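Local coordinates for protein dally-like, isoform A (Drosophila melanogaster, PDB 6XTZ) that probably acts as a cell-surface heparan sulfate proteoglycan of the glypican family, binding Hedgehog and Wnt proteins and shielding the Wnt palmitoleate so that signals reach distant cells, at residues A[238-243]-A[482-487]; A[150-155]-A[171-176]. The protein carries 5 engineered substitutions. All blocks are in the same frame, centred on the assembly; numbering follows the deposited sequence.

After several earlier helices, beginning with 14-19, the chain of this glypican core runs through helix 139-158, turns back, and meets itself at helix 169-176. Contact 2 thereby closes a short loop of 15 residues at one end of the elongated fold of helices and loops without strands. Only later does contact 1 open, just after helix 236-239, and it closes across 238 residues with the loop between helices 459-467 and 513-538, joining parts of the chain on the two sides of the unmodelled 324-437. The two loops follow in series, neither enclosing nor crossing the other. The centres of the two contacts lie about 85 Å apart, on opposite sides of the chain's centre: contact 1 in the disulfide-rich end, contact 2 at the far one.

Contact 1 (A[238-243]-A[482-487]); sequences ACKGYT and MCWNGH
Tyr242 and Trp484 meet rim to rim: CD2 of Tyr242 lies 3.5 Å from CZ3 of Trp484, the planes are inclined at 50°, and neither ring lies over the face of the other. CZ3 sits in the plane of the tyrosine ring, at its edge, while carbonyl O of Lys240 lies over the centre of one tyrosine face, 3.9 Å above the plane. The indole swings across toward 238-243 because its CG is anti to the backbone N (chi1 167°). Backbone N of Gly486 lies 3.4 Å above one indole face, toward the rim, and NE1 hydrogen-bonds to carbonyl O of Lys232. Lys240 runs extended at about a right angle to the indole, its CD 4.0 Å from CH2 of Trp484 at the ring edge. Its NZ then reaches carbonyl O of His487 at 2.9 Å, in the carbonyl plane and on a lone pair, and also forms a salt bridge with Glu41. Lys240 follows the end of helix 236-239, where Gly241, with positive phi, is the C-prime residue of a Schellman motif. The facing loop is shaped by an Asx turn, His487 N giving to OD1 of Asn485 at 3.0 Å, and this part of the glypican core is stitched by disulfides, Cys239 to Cys49 and Cys483 to Cys247. With Lys240 cut back to an alanine, Glu41 would probably lose this charge partner and the carbonyl of His487 this donor, and the contact at CH2 of the indole would go. The side chain of Ile489 also touches Tyr242.

Contact 2 (A[150-155]-A[171-176]); sequences LYQKMF and CVSEHM
Tyr151 and Gln152 on helix 139-158 face Met176 and Ser173 on helix 169-176, both pairs with CA atoms 6.4 Å apart. The short axes approach to 9.4 Å with their directions 120° apart, so the helices cross steeply rather than run side by side. Met176 fills the crossing: CG, anti to the carbonyl carbon (chi1 -74°), lies 3.6 Å from CB of Tyr151; the bend at chi2 then turns the sulfur and CE along the tyrosine, CE ending 3.9 Å from CB of Phe155. The sulfur makes an oblique Met-aromatic contact, 5.3 Å from the tyrosine ring centroid. Val172 sets both methyls obliquely against the Phe155 ring, CG1 3.9 Å from CD2 and CG2 near CE2. At the margin, the Gln152 amide lies beside Ser173, but NE2 and OG, 3.2 Å apart, meet at a poor angle and are not hydrogen-bonded; both instead hydrogen-bond to OD1 of Asn148. Phe164 and Phe182 pack edge-to-face with Phe155 and Tyr151, while helix 296-322 touches Met176 through Ile314 and Phe155 through Val318 and holds Cys171 by the disulfide to Cys322. Cohesion between the two segments is thus mainly apolar, with the polar groups of Gln152 and Ser173 linked indirectly through their shared acceptor.

Contact 1 (A[238-243]-A[482-487])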
loop_
_atom_site.group_PDB
_atom_site.type_symbol
_atom_site.label_atom_id
_atom_site.label_comp_id
_atom_site.label_asym_id
_atom_site.label_seq_id
_atom_site.Cartn_x
_atom_site.Cartn_y
_atom_site.Cartn_z
ATOM N N ALA A 238 27.493 -22.613 19.656
ATOM C CA ALA A 238 27.584 -23.371 20.898
ATOM C C ALA A 238 28.099 -24.784 20.658
ATOM O O ALA A 238 28.683 -25.391 21.562
ATOM C CB ALA A 238 26.223 -23.413 21.591
ATOM N N CYS A 239 27.894 -25.324 19.454
ATOM C CA CYS A 239 28.404 -26.655 19.149
ATOM C C CYS A 239 29.927 -26.701 19.114
ATOM O O CYS A 239 30.504 -27.785 19.249
ATOM C CB CYS A 239 27.833 -27.149 17.819
ATOM S SG CYS A 239 26.028 -27.293 17.804
ATOM N N LYS A 240 30.588 -25.558 18.940
ATOM C CA LYS A 240 32.038 -25.472 19.028
ATOM C C LYS A 240 32.516 -24.972 20.386
ATOM O O LYS A 240 33.680 -24.583 20.515
ATOM C CB LYS A 240 32.589 -24.568 17.924
ATOM C CG LYS A 240 32.585 -25.192 16.536
ATOM C CD LYS A 240 33.381 -24.343 15.560
ATOM C CE LYS A 240 33.527 -25.043 14.224
ATOM N NZ LYS A 240 34.406 -24.291 13.286
ATOM N N GLY A 241 31.650 -24.977 21.395
ATOM C CA GLY A 241 32.027 -24.496 22.706
ATOM C C GLY A 241 32.021 -22.995 22.864
ATOM O O GLY A 241 32.411 -22.498 23.927
ATOM N N TYR A 242 31.588 -22.253 21.847
ATOM C CA TYR A 242 31.558 -20.800 21.902
ATOM C C TYR A 242 30.251 -20.317 22.516
ATOM O O TYR A 242 29.186 -20.894 22.279
ATOM C CB TYR A 242 31.723 -20.206 20.502
ATOM C CG TYR A 242 33.022 -20.574 19.820
ATOM C CD1 TYR A 242 34.206 -20.672 20.540
ATOM C CD2 TYR A 242 33.064 -20.821 18.454
ATOM C CE1 TYR A 242 35.395 -21.004 19.917
ATOM C CE2 TYR A 242 34.248 -21.154 17.823
ATOM C CZ TYR A 242 35.410 -21.245 18.558
ATOM O OH TYR A 242 36.589 -21.577 17.931
ATOM N N THR A 243 30.339 -19.248 23.308
ATOM C CA THR A 243 29.170 -18.655 23.940
ATOM C C THR A 243 28.780 -17.310 23.346
ATOM O O THR A 243 27.732 -16.771 23.717
ATOM C CB THR A 243 29.407 -18.485 25.448
ATOM O OG1 THR A 243 30.505 -17.588 25.662
ATOM C CG2 THR A 243 29.725 -19.826 26.091
ATOM N N MET A 482 34.267 -9.623 19.457
ATOM C CA MET A 482 34.103 -11.072 19.497
ATOM C C MET A 482 32.657 -11.421 19.164
ATOM O O MET A 482 31.742 -11.109 19.934
ATOM C CB MET A 482 34.494 -11.626 20.866
ATOM C CG MET A 482 35.972 -11.499 21.199
ATOM S SD MET A 482 36.533 -9.791 21.323
ATOM C CE MET A 482 38.243 -10.035 21.800
ATOM N N CYS A 483 32.456 -12.075 18.022
ATOM C CA CYS A 483 31.136 -12.559 17.640
ATOM C C CYS A 483 31.302 -13.738 16.694
ATOM O O CYS A 483 32.325 -13.880 16.018
ATOM C CB CYS A 483 30.289 -11.452 17.000
ATOM S SG CYS A 483 31.017 -10.669 15.544
ATOM N N TRP A 484 30.275 -14.583 16.659
ATOM C CA TRP A 484 30.288 -15.801 15.856
ATOM C C TRP A 484 30.029 -15.459 14.393
ATOM O O TRP A 484 28.976 -14.906 14.056
ATOM C CB TRP A 484 29.239 -16.772 16.395
ATOM C CG TRP A 484 28.914 -17.935 15.510
ATOM C CD1 TRP A 484 27.792 -18.098 14.751
ATOM C CD2 TRP A 484 29.710 -19.110 15.306
ATOM N NE1 TRP A 484 27.840 -19.297 14.084
ATOM C CE2 TRP A 484 29.007 -19.937 14.407
ATOM C CE3 TRP A 484 30.949 -19.539 15.792
ATOM C CZ2 TRP A 484 29.502 -21.169 13.984
ATOM C CZ3 TRP A 484 31.438 -20.762 15.371
ATOM C CH2 TRP A 484 30.717 -21.562 14.477
ATOM N N ASN A 485 30.987 -15.780 13.522
ATOM C CA ASN A 485 30.882 -15.470 12.102
ATOM C C ASN A 485 30.557 -16.690 11.250
ATOM O O ASN A 485 30.659 -16.619 10.022
ATOM C CB ASN A 485 32.171 -14.808 11.601
ATOM C CG ASN A 485 33.394 -15.711 11.718
ATOM O OD1 ASN A 485 33.286 -16.904 12.000
ATOM N ND2 ASN A 485 34.570 -15.136 11.488
ATOM N N GLY A 486 30.173 -17.804 11.869
ATOM C CA GLY A 486 29.882 -19.029 11.166
ATOM C C GLY A 486 30.986 -20.064 11.226
ATOM O O GLY A 486 30.719 -21.246 10.988
ATOM N N HIS A 487 32.212 -19.657 11.549
ATOM C CA HIS A 487 33.320 -20.599 11.618
ATOM C C HIS A 487 34.066 -20.454 12.937
ATOM O O HIS A 487 34.359 -21.449 13.610
ATOM C CB HIS A 487 34.272 -20.389 10.438
ATOM C CG HIS A 487 33.626 -20.563 9.098
ATOM N ND1 HIS A 487 33.320 -21.801 8.572
ATOM C CD2 HIS A 487 33.232 -19.656 8.174
ATOM C CE1 HIS A 487 32.767 -21.647 7.382
ATOM N NE2 HIS A 487 32.702 -20.355 7.117
#

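Contact 2 (A[150-155]-A[171-176])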
loop_
_atom_site.group_PDB
_atom_site.type_symbol
_atom_site.label_atom_id
_atom_site.label_comp_id
_atom_site.label_asym_id
_atom_site.label_seq_id
_atom_site.Cartn_x
_atom_site.Cartn_y
_atom_site.Cartn_z
ATOM N N LEU A 150 -28.045 20.919 -18.126
ATOM C CA LEU A 150 -28.173 22.299 -17.667
ATOM C C LEU A 150 -28.158 23.274 -18.838
ATOM O O LEU A 150 -28.867 24.287 -18.820
ATOM C CB LEU A 150 -27.056 22.631 -16.677
ATOM C CG LEU A 150 -27.378 22.521 -15.184
ATOM C CD1 LEU A 150 -28.000 21.177 -14.853
ATOM C CD2 LEU A 150 -26.125 22.750 -14.354
ATOM N N TYR A 151 -27.353 22.987 -19.865
ATOM C CA TYR A 151 -27.333 23.841 -21.048
ATOM C C TYR A 151 -28.696 23.868 -21.728
ATOM O O TYR A 151 -29.134 24.915 -22.218
ATOM C CB TYR A 151 -26.260 23.363 -22.030
ATOM C CG TYR A 151 -24.833 23.518 -21.549
ATOM C CD1 TYR A 151 -24.520 24.339 -20.472
ATOM C CD2 TYR A 151 -23.795 22.842 -22.179
ATOM C CE1 TYR A 151 -23.215 24.479 -20.036
ATOM C CE2 TYR A 151 -22.490 22.976 -21.752
ATOM C CZ TYR A 151 -22.203 23.794 -20.680
ATOM O OH TYR A 151 -20.901 23.927 -20.253
ATOM N N GLN A 152 -29.381 22.723 -21.765
ATOM C CA GLN A 152 -30.690 22.657 -22.406
ATOM C C GLN A 152 -31.734 23.418 -21.600
ATOM O O GLN A 152 -32.508 24.207 -22.155
ATOM C CB GLN A 152 -31.109 21.199 -22.588
ATOM C CG GLN A 152 -30.161 20.381 -23.445
ATOM C CD GLN A 152 -30.614 18.944 -23.602
ATOM O OE1 GLN A 152 -31.768 18.678 -23.935
ATOM N NE2 GLN A 152 -29.707 18.008 -23.353
ATOM N N LYS A 153 -31.775 23.189 -20.284
ATOM C CA LYS A 153 -32.755 23.872 -19.445
ATOM C C LYS A 153 -32.506 25.374 -19.411
ATOM O O LYS A 153 -33.455 26.168 -19.412
ATOM C CB LYS A 153 -32.733 23.290 -18.033
ATOM C CG LYS A 153 -33.464 21.969 -17.911
ATOM C CD LYS A 153 -33.300 21.361 -16.532
ATOM C CE LYS A 153 -34.346 20.290 -16.293
ATOM N NZ LYS A 153 -34.454 19.357 -17.445
ATOM N N MET A 154 -31.236 25.785 -19.384
ATOM C CA MET A 154 -30.921 27.208 -19.401
ATOM C C MET A 154 -31.318 27.865 -20.715
ATOM O O MET A 154 -31.487 29.088 -20.758
ATOM C CB MET A 154 -29.430 27.419 -19.141
ATOM C CG MET A 154 -29.112 28.690 -18.375
ATOM S SD MET A 154 -29.776 28.661 -16.699
ATOM C CE MET A 154 -29.290 30.286 -16.121
ATOM N N PHE A 155 -31.474 27.081 -21.782
ATOM C CA PHE A 155 -31.893 27.624 -23.068
ATOM C C PHE A 155 -33.408 27.768 -23.161
ATOM O O PHE A 155 -33.898 28.667 -23.854
ATOM C CB PHE A 155 -31.370 26.736 -24.198
ATOM C CG PHE A 155 -31.991 27.022 -25.536
ATOM C CD1 PHE A 155 -31.601 28.127 -26.275
ATOM C CD2 PHE A 155 -32.955 26.177 -26.059
ATOM C CE1 PHE A 155 -32.170 28.387 -27.508
ATOM C CE2 PHE A 155 -33.525 26.431 -27.290
ATOM C CZ PHE A 155 -33.133 27.538 -28.016
ATOM N N CYS A 171 -31.537 18.297 -31.089
ATOM C CA CYS A 171 -30.699 19.253 -31.801
ATOM C C CYS A 171 -30.060 20.238 -30.834
ATOM O O CYS A 171 -28.882 20.586 -30.978
ATOM C CB CYS A 171 -31.526 19.988 -32.858
ATOM S SG CYS A 171 -30.563 21.040 -33.974
ATOM N N VAL A 172 -30.820 20.693 -29.834
ATOM C CA VAL A 172 -30.256 21.568 -28.811
ATOM C C VAL A 172 -29.193 20.827 -28.011
ATOM O O VAL A 172 -28.128 21.378 -27.708
ATOM C CB VAL A 172 -31.368 22.119 -27.898
ATOM C CG1 VAL A 172 -30.783 23.051 -26.847
ATOM C CG2 VAL A 172 -32.425 22.833 -28.722
ATOM N N SER A 173 -29.458 19.565 -27.669
ATOM C CA SER A 173 -28.477 18.773 -26.934
ATOM C C SER A 173 -27.211 18.567 -27.757
ATOM O O SER A 173 -26.095 18.725 -27.251
ATOM C CB SER A 173 -29.084 17.429 -26.531
ATOM O OG SER A 173 -28.163 16.658 -25.777
ATOM N N GLU A 174 -27.368 18.215 -29.036
ATOM C CA GLU A 174 -26.207 18.010 -29.895
ATOM C C GLU A 174 -25.438 19.304 -30.126
ATOM O O GLU A 174 -24.207 19.278 -30.237
ATOM C CB GLU A 174 -26.640 17.404 -31.230
ATOM C CG GLU A 174 -26.835 15.896 -31.196
ATOM C CD GLU A 174 -25.521 15.142 -31.096
ATOM O OE1 GLU A 174 -24.471 15.721 -31.447
ATOM O OE2 GLU A 174 -25.539 13.970 -30.664
ATOM N N HIS A 175 -26.137 20.437 -30.199
ATOM C CA HIS A 175 -25.457 21.707 -30.425
ATOM C C HIS A 175 -24.838 22.261 -29.148
ATOM O O HIS A 175 -23.819 22.956 -29.214
ATOM C CB HIS A 175 -26.426 22.723 -31.031
ATOM C CG HIS A 175 -26.767 22.448 -32.464
ATOM N ND1 HIS A 175 -27.309 23.404 -33.297
ATOM C CD2 HIS A 175 -26.638 21.327 -33.211
ATOM C CE1 HIS A 175 -27.500 22.882 -34.496
ATOM N NE2 HIS A 175 -27.101 21.624 -34.471
ATOM N N MET A 176 -25.422 21.963 -27.986
ATOM C CA MET A 176 -24.828 22.391 -26.726
ATOM C C MET A 176 -23.557 21.626 -26.384
ATOM O O MET A 176 -22.843 22.032 -25.459
ATOM C CB MET A 176 -25.836 22.244 -25.585
ATOM C CG MET A 176 -26.932 23.298 -25.582
ATOM S SD MET A 176 -26.289 24.972 -25.414
ATOM C CE MET A 176 -27.809 25.918 -25.465
#